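PDB 3F8M: GntR-family protein transcriptional regulator from Mycobacterium smegmatis, which represses the phnDCE operon, which serves phosphate uptake, when phosphate is available, binding DNA as a GntR-family transcription factor. Local coordinates for residues 24-36 with 65-77. Numbering follows the deposited sequence.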
loop_
_atom_site.group_PDB
_atom_site.type_symbol
_atom_site.label_atom_id
_atom_site.label_comp_id
_atom_site.label_asym_id
_atom_site.label_seq_id
_atom_site.Cartn_x
_atom_site.Cartn_y
_atom_site.Cartn_z
ATOM N N ASP A 24 -8.264 -26.152 11.202
ATOM C CA ASP A 24 -9.212 -25.633 10.204
ATOM C C ASP A 24 -10.663 -26.002 10.566
ATOM O O ASP A 24 -11.543 -25.146 10.550
ATOM C CB ASP A 24 -8.878 -26.136 8.799
ATOM C CG ASP A 24 -7.776 -25.327 8.125
ATOM O OD1 ASP A 24 -7.392 -24.257 8.652
ATOM O OD2 ASP A 24 -7.297 -25.768 7.047
ATOM N N ARG A 25 -10.883 -27.266 10.909
ATOM C CA ARG A 25 -12.185 -27.731 11.372
ATOM C C ARG A 25 -12.622 -27.011 12.652
ATOM O O ARG A 25 -13.794 -26.642 12.786
ATOM C CB ARG A 25 -12.172 -29.247 11.588
ATOM C CG ARG A 25 -13.544 -29.848 11.952
ATOM C CD ARG A 25 -13.472 -31.361 12.146
ATOM N NE ARG A 25 -12.917 -32.055 10.975
ATOM C CZ ARG A 25 -11.624 -32.337 10.788
ATOM N NH1 ARG A 25 -10.719 -31.986 11.696
ATOM N NH2 ARG A 25 -11.230 -32.971 9.686
ATOM N N MET A 26 -11.702 -26.821 13.597
ATOM C CA MET A 26 -12.051 -26.030 14.788
ATOM C C MET A 26 -12.510 -24.646 14.352
ATOM O O MET A 26 -13.612 -24.205 14.729
ATOM C CB MET A 26 -10.890 -25.927 15.774
ATOM C CG MET A 26 -10.693 -27.178 16.617
ATOM S SD MET A 26 -9.112 -27.048 17.438
ATOM C CE MET A 26 -9.425 -25.802 18.681
ATOM N N LEU A 27 -11.688 -23.995 13.520
ATOM C CA LEU A 27 -11.963 -22.641 13.041
ATOM C C LEU A 27 -13.335 -22.496 12.393
ATOM O O LEU A 27 -13.990 -21.473 12.589
ATOM C CB LEU A 27 -10.873 -22.151 12.089
ATOM C CG LEU A 27 -9.736 -21.370 12.741
ATOM C CD1 LEU A 27 -8.673 -21.036 11.708
ATOM C CD2 LEU A 27 -10.235 -20.095 13.451
ATOM N N ASP A 28 -13.779 -23.514 11.645
ATOM C CA ASP A 28 -15.128 -23.483 11.031
ATOM C C ASP A 28 -16.265 -23.311 12.046
ATOM O O ASP A 28 -17.292 -22.691 11.749
ATOM C CB ASP A 28 -15.397 -24.747 10.199
ATOM C CG ASP A 28 -16.741 -24.683 9.464
ATOM O OD1 ASP A 28 -16.906 -23.779 8.612
ATOM O OD2 ASP A 28 -17.642 -25.513 9.749
ATOM N N GLY A 29 -16.079 -23.891 13.230
ATOM C CA GLY A 29 -17.100 -23.901 14.266
ATOM C C GLY A 29 -17.033 -22.781 15.282
ATOM O O GLY A 29 -17.927 -22.653 16.122
ATOM N N MET A 30 -15.987 -21.974 15.231
ATOM C CA MET A 30 -15.800 -20.938 16.237
ATOM C C MET A 30 -16.256 -19.580 15.716
ATOM O O MET A 30 -16.416 -19.396 14.508
ATOM C CB MET A 30 -14.333 -20.878 16.683
ATOM C CG MET A 30 -13.819 -22.177 17.326
ATOM S SD MET A 30 -12.013 -22.351 17.419
ATOM C CE MET A 30 -11.604 -21.377 18.896
ATOM N N ARG A 31 -16.446 -18.648 16.642
ATOM C CA ARG A 31 -16.779 -17.257 16.333
ATOM C C ARG A 31 -15.558 -16.385 16.441
ATOM O O ARG A 31 -14.596 -16.735 17.131
ATOM C CB ARG A 31 -17.802 -16.722 17.333
ATOM C CG ARG A 31 -19.135 -17.423 17.259
ATOM C CD ARG A 31 -20.029 -16.958 18.399
ATOM N NE ARG A 31 -21.200 -17.812 18.526
ATOM C CZ ARG A 31 -22.109 -17.719 19.492
ATOM N NH1 ARG A 31 -21.991 -16.814 20.456
ATOM N NH2 ARG A 31 -23.146 -18.537 19.491
ATOM N N ILE A 32 -15.606 -15.215 15.803
ATOM C CA ILE A 32 -14.553 -14.242 15.954
ATOM C C ILE A 32 -14.378 -13.895 17.456
ATOM O O ILE A 32 -15.361 -13.688 18.163
ATOM C CB ILE A 32 -14.890 -12.995 15.092
ATOM C CG1 ILE A 32 -14.826 -13.388 13.600
ATOM C CG2 ILE A 32 -14.020 -11.825 15.476
ATOM C CD1 ILE A 32 -15.454 -12.336 12.606
ATOM N N GLY A 33 -13.145 -13.908 17.948
ATOM C CA GLY A 33 -12.889 -13.682 19.374
ATOM C C GLY A 33 -12.775 -14.946 20.242
ATOM O O GLY A 33 -12.244 -14.866 21.340
ATOM N N ASP A 34 -13.188 -16.111 19.725
ATOM C CA ASP A 34 -13.127 -17.374 20.512
ATOM C C ASP A 34 -11.655 -17.793 20.748
ATOM O O ASP A 34 -10.865 -17.852 19.781
ATOM C CB ASP A 34 -13.829 -18.500 19.760
ATOM C CG ASP A 34 -15.328 -18.481 19.917
ATOM O OD1 ASP A 34 -15.854 -17.651 20.693
ATOM O OD2 ASP A 34 -15.965 -19.343 19.287
ATOM N N PRO A 35 -11.287 -18.135 22.009
ATOM C CA PRO A 35 -9.910 -18.628 22.260
ATOM C C PRO A 35 -9.703 -20.108 22.044
ATOM O O PRO A 35 -10.562 -20.904 22.438
ATOM C CB PRO A 35 -9.699 -18.317 23.748
ATOM C CG PRO A 35 -11.082 -18.408 24.358
ATOM C CD PRO A 35 -12.059 -17.953 23.267
ATOM N N PHE A 36 -8.565 -20.475 21.435
ATOM C CA PHE A 36 -8.178 -21.866 21.283
ATOM C C PHE A 36 -7.748 -22.362 22.657
ATOM O O PHE A 36 -7.313 -21.561 23.468
ATOM C CB PHE A 36 -6.989 -21.977 20.305
ATOM C CG PHE A 36 -7.420 -21.947 18.867
ATOM C CD1 PHE A 36 -7.702 -23.121 18.191
ATOM C CD2 PHE A 36 -7.614 -20.740 18.219
ATOM C CE1 PHE A 36 -8.166 -23.091 16.861
ATOM C CE2 PHE A 36 -8.058 -20.714 16.897
ATOM C CZ PHE A 36 -8.325 -21.872 16.228
ATOM N N ARG A 65 -6.017 -15.301 10.181
ATOM C CA ARG A 65 -7.170 -16.063 10.603
ATOM C C ARG A 65 -7.314 -16.156 12.116
ATOM O O ARG A 65 -8.394 -16.491 12.621
ATOM C CB ARG A 65 -7.130 -17.454 9.979
ATOM C CG ARG A 65 -7.272 -17.435 8.459
ATOM C CD ARG A 65 -7.242 -18.832 7.890
ATOM N NE ARG A 65 -8.516 -19.511 8.101
ATOM C CZ ARG A 65 -8.696 -20.834 8.020
ATOM N NH1 ARG A 65 -7.671 -21.637 7.724
ATOM N NH2 ARG A 65 -9.910 -21.358 8.232
ATOM N N VAL A 66 -6.224 -15.860 12.829
ATOM C CA VAL A 66 -6.212 -15.813 14.278
ATOM C C VAL A 66 -5.360 -14.644 14.695
ATOM O O VAL A 66 -4.633 -14.054 13.868
ATOM C CB VAL A 66 -5.664 -17.141 14.930
ATOM C CG1 VAL A 66 -6.474 -18.325 14.472
ATOM C CG2 VAL A 66 -4.135 -17.323 14.673
ATOM N N GLU A 67 -5.439 -14.274 15.965
ATOM C CA GLU A 67 -4.595 -13.214 16.463
ATOM C C GLU A 67 -4.325 -13.470 17.939
ATOM O O GLU A 67 -5.042 -14.253 18.545
ATOM C CB GLU A 67 -5.283 -11.863 16.283
ATOM C CG GLU A 67 -6.388 -11.563 17.274
ATOM C CD GLU A 67 -7.232 -10.396 16.792
ATOM O OE1 GLU A 67 -6.834 -9.720 15.811
ATOM O OE2 GLU A 67 -8.292 -10.171 17.374
ATOM N N ARG A 68 -3.300 -12.825 18.503
ATOM C CA ARG A 68 -3.018 -12.953 19.932
ATOM C C ARG A 68 -3.861 -11.993 20.765
ATOM O O ARG A 68 -4.157 -10.880 20.339
ATOM C CB ARG A 68 -1.536 -12.728 20.226
ATOM C CG ARG A 68 -0.598 -13.620 19.406
ATOM C CD ARG A 68 -0.322 -14.984 20.045
ATOM N NE ARG A 68 0.857 -15.600 19.418
ATOM C CZ ARG A 68 0.846 -16.666 18.613
ATOM N NH1 ARG A 68 -0.283 -17.301 18.318
ATOM N NH2 ARG A 68 1.985 -17.120 18.105
ATOM N N ARG A 69 -4.267 -12.465 21.949
ATOM C CA ARG A 69 -4.937 -11.659 22.962
ATOM C C ARG A 69 -4.317 -12.106 24.273
ATOM O O ARG A 69 -4.661 -13.171 24.816
ATOM C CB ARG A 69 -6.454 -11.904 22.960
ATOM C CG ARG A 69 -7.262 -11.042 23.923
ATOM C CD ARG A 69 -8.606 -11.702 24.236
ATOM N NE ARG A 69 -9.676 -11.342 23.306
ATOM C CZ ARG A 69 -10.777 -12.066 23.080
ATOM N NH1 ARG A 69 -10.987 -13.248 23.678
ATOM N NH2 ARG A 69 -11.662 -11.624 22.200
ATOM N N GLY A 70 -3.385 -11.297 24.765
ATOM C CA GLY A 70 -2.580 -11.642 25.943
ATOM C C GLY A 70 -1.880 -12.952 25.678
ATOM O O GLY A 70 -1.206 -13.109 24.647
ATOM N N ARG A 71 -2.101 -13.916 26.568
ATOM C CA ARG A 71 -1.498 -15.249 26.458
ATOM C C ARG A 71 -2.226 -16.170 25.462
ATOM O O ARG A 71 -1.766 -17.285 25.168
ATOM C CB ARG A 71 -1.459 -15.922 27.837
ATOM N N THR A 72 -3.361 -15.719 24.942
ATOM C CA THR A 72 -4.225 -16.611 24.194
ATOM C C THR A 72 -4.157 -16.304 22.696
ATOM O O THR A 72 -3.782 -15.198 22.282
ATOM C CB THR A 72 -5.703 -16.531 24.680
ATOM O OG1 THR A 72 -6.279 -15.308 24.208
ATOM C CG2 THR A 72 -5.785 -16.533 26.222
ATOM N N THR A 73 -4.561 -17.293 21.907
ATOM C CA THR A 73 -4.752 -17.117 20.482
ATOM C C THR A 73 -6.247 -17.143 20.239
ATOM O O THR A 73 -6.901 -18.089 20.642
ATOM C CB THR A 73 -4.032 -18.244 19.750
ATOM O OG1 THR A 73 -2.617 -18.062 19.945
ATOM C CG2 THR A 73 -4.359 -18.247 18.261
ATOM N N VAL A 74 -6.776 -16.111 19.569
ATOM C CA VAL A 74 -8.214 -16.044 19.289
ATOM C C VAL A 74 -8.539 -15.973 17.800
ATOM O O VAL A 74 -7.668 -15.606 16.987
ATOM C CB VAL A 74 -8.933 -14.897 20.041
ATOM C CG1 VAL A 74 -8.688 -14.984 21.555
ATOM C CG2 VAL A 74 -8.538 -13.512 19.482
ATOM N N VAL A 75 -9.780 -16.325 17.461
ATOM C CA VAL A 75 -10.249 -16.297 16.084
ATOM C C VAL A 75 -10.303 -14.801 15.673
ATOM O O VAL A 75 -10.721 -13.943 16.467
ATOM C CB VAL A 75 -11.622 -17.003 15.974
ATOM C CG1 VAL A 75 -12.222 -16.881 14.566
ATOM C CG2 VAL A 75 -11.461 -18.491 16.323
ATOM N N ALA A 76 -9.840 -14.487 14.452
ATOM C CA ALA A 76 -9.879 -13.089 13.970
ATOM C C ALA A 76 -10.742 -13.038 12.722
ATOM O O ALA A 76 -11.083 -14.083 12.185
ATOM C CB ALA A 76 -8.456 -12.581 13.649
ATOM N N ARG A 77 -11.168 -11.844 12.298
ATOM C CA ARG A 77 -11.749 -11.693 10.958
ATOM C C ARG A 77 -10.586 -11.380 10.019
ATOM O O ARG A 77 -9.880 -10.388 10.217
ATOM C CB ARG A 77 -12.799 -10.570 10.892
ATOM C CG ARG A 77 -13.560 -10.560 9.554
ATOM C CD ARG A 77 -14.531 -9.398 9.447
ATOM N NE ARG A 77 -15.783 -9.667 10.133
ATOM C CZ ARG A 77 -16.104 -9.114 11.292
ATOM N NH1 ARG A 77 -15.274 -8.258 11.845
ATOM N NH2 ARG A 77 -17.253 -9.400 11.886
HETATM O O HOH W 1 -5.116 -19.838 23.184
#
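G33 to F36 run antiparallel to T73-V75, with the CA atoms of P35 and V74 4.3 Å apart, and three backbone bonds join them: G33 N to V75 O, V75 N to D34 O and F36 N to T73 O. The last is the straightest, 168° at the hydrogen, and a water linking F36 O to T73 N continues the pairing. A type II turn from R31 to D34 overlaps the start of the pairing; D34 OD2 receives the R31 N-H across it, and G33 sits at the turn's positive-phi position. V75 carries most of the apolar contact. Its CG2, held beside the backbone N by chi1 175°, reaches L27 CD2 at 3.5 Å and also meets M30, while CG1 lies against I32 CA. The F36 ring is fixed from several directions: the methyl CE of M30 sits over the centre of one face, T73 O lies at the edge, and CE2 touches V66 CG1 at 3.8 Å. In this winged helix-turn-helix domain of the GntR family, the hairpin 66-69/72-75 is the wing, and the contact joins it to the end of helix 15-29 and the loop that follows; L60 of helix 50-62 touches L27, R65 and V66. L27 CD1 is centred over the R65 guanidinium, whose NH1 forms a salt bridge with D24 OD1 at 2.8 Å, the carboxylate and guanidinium planes 46° apart. Farther along, R69 NH1 gives G33 O a weak bond.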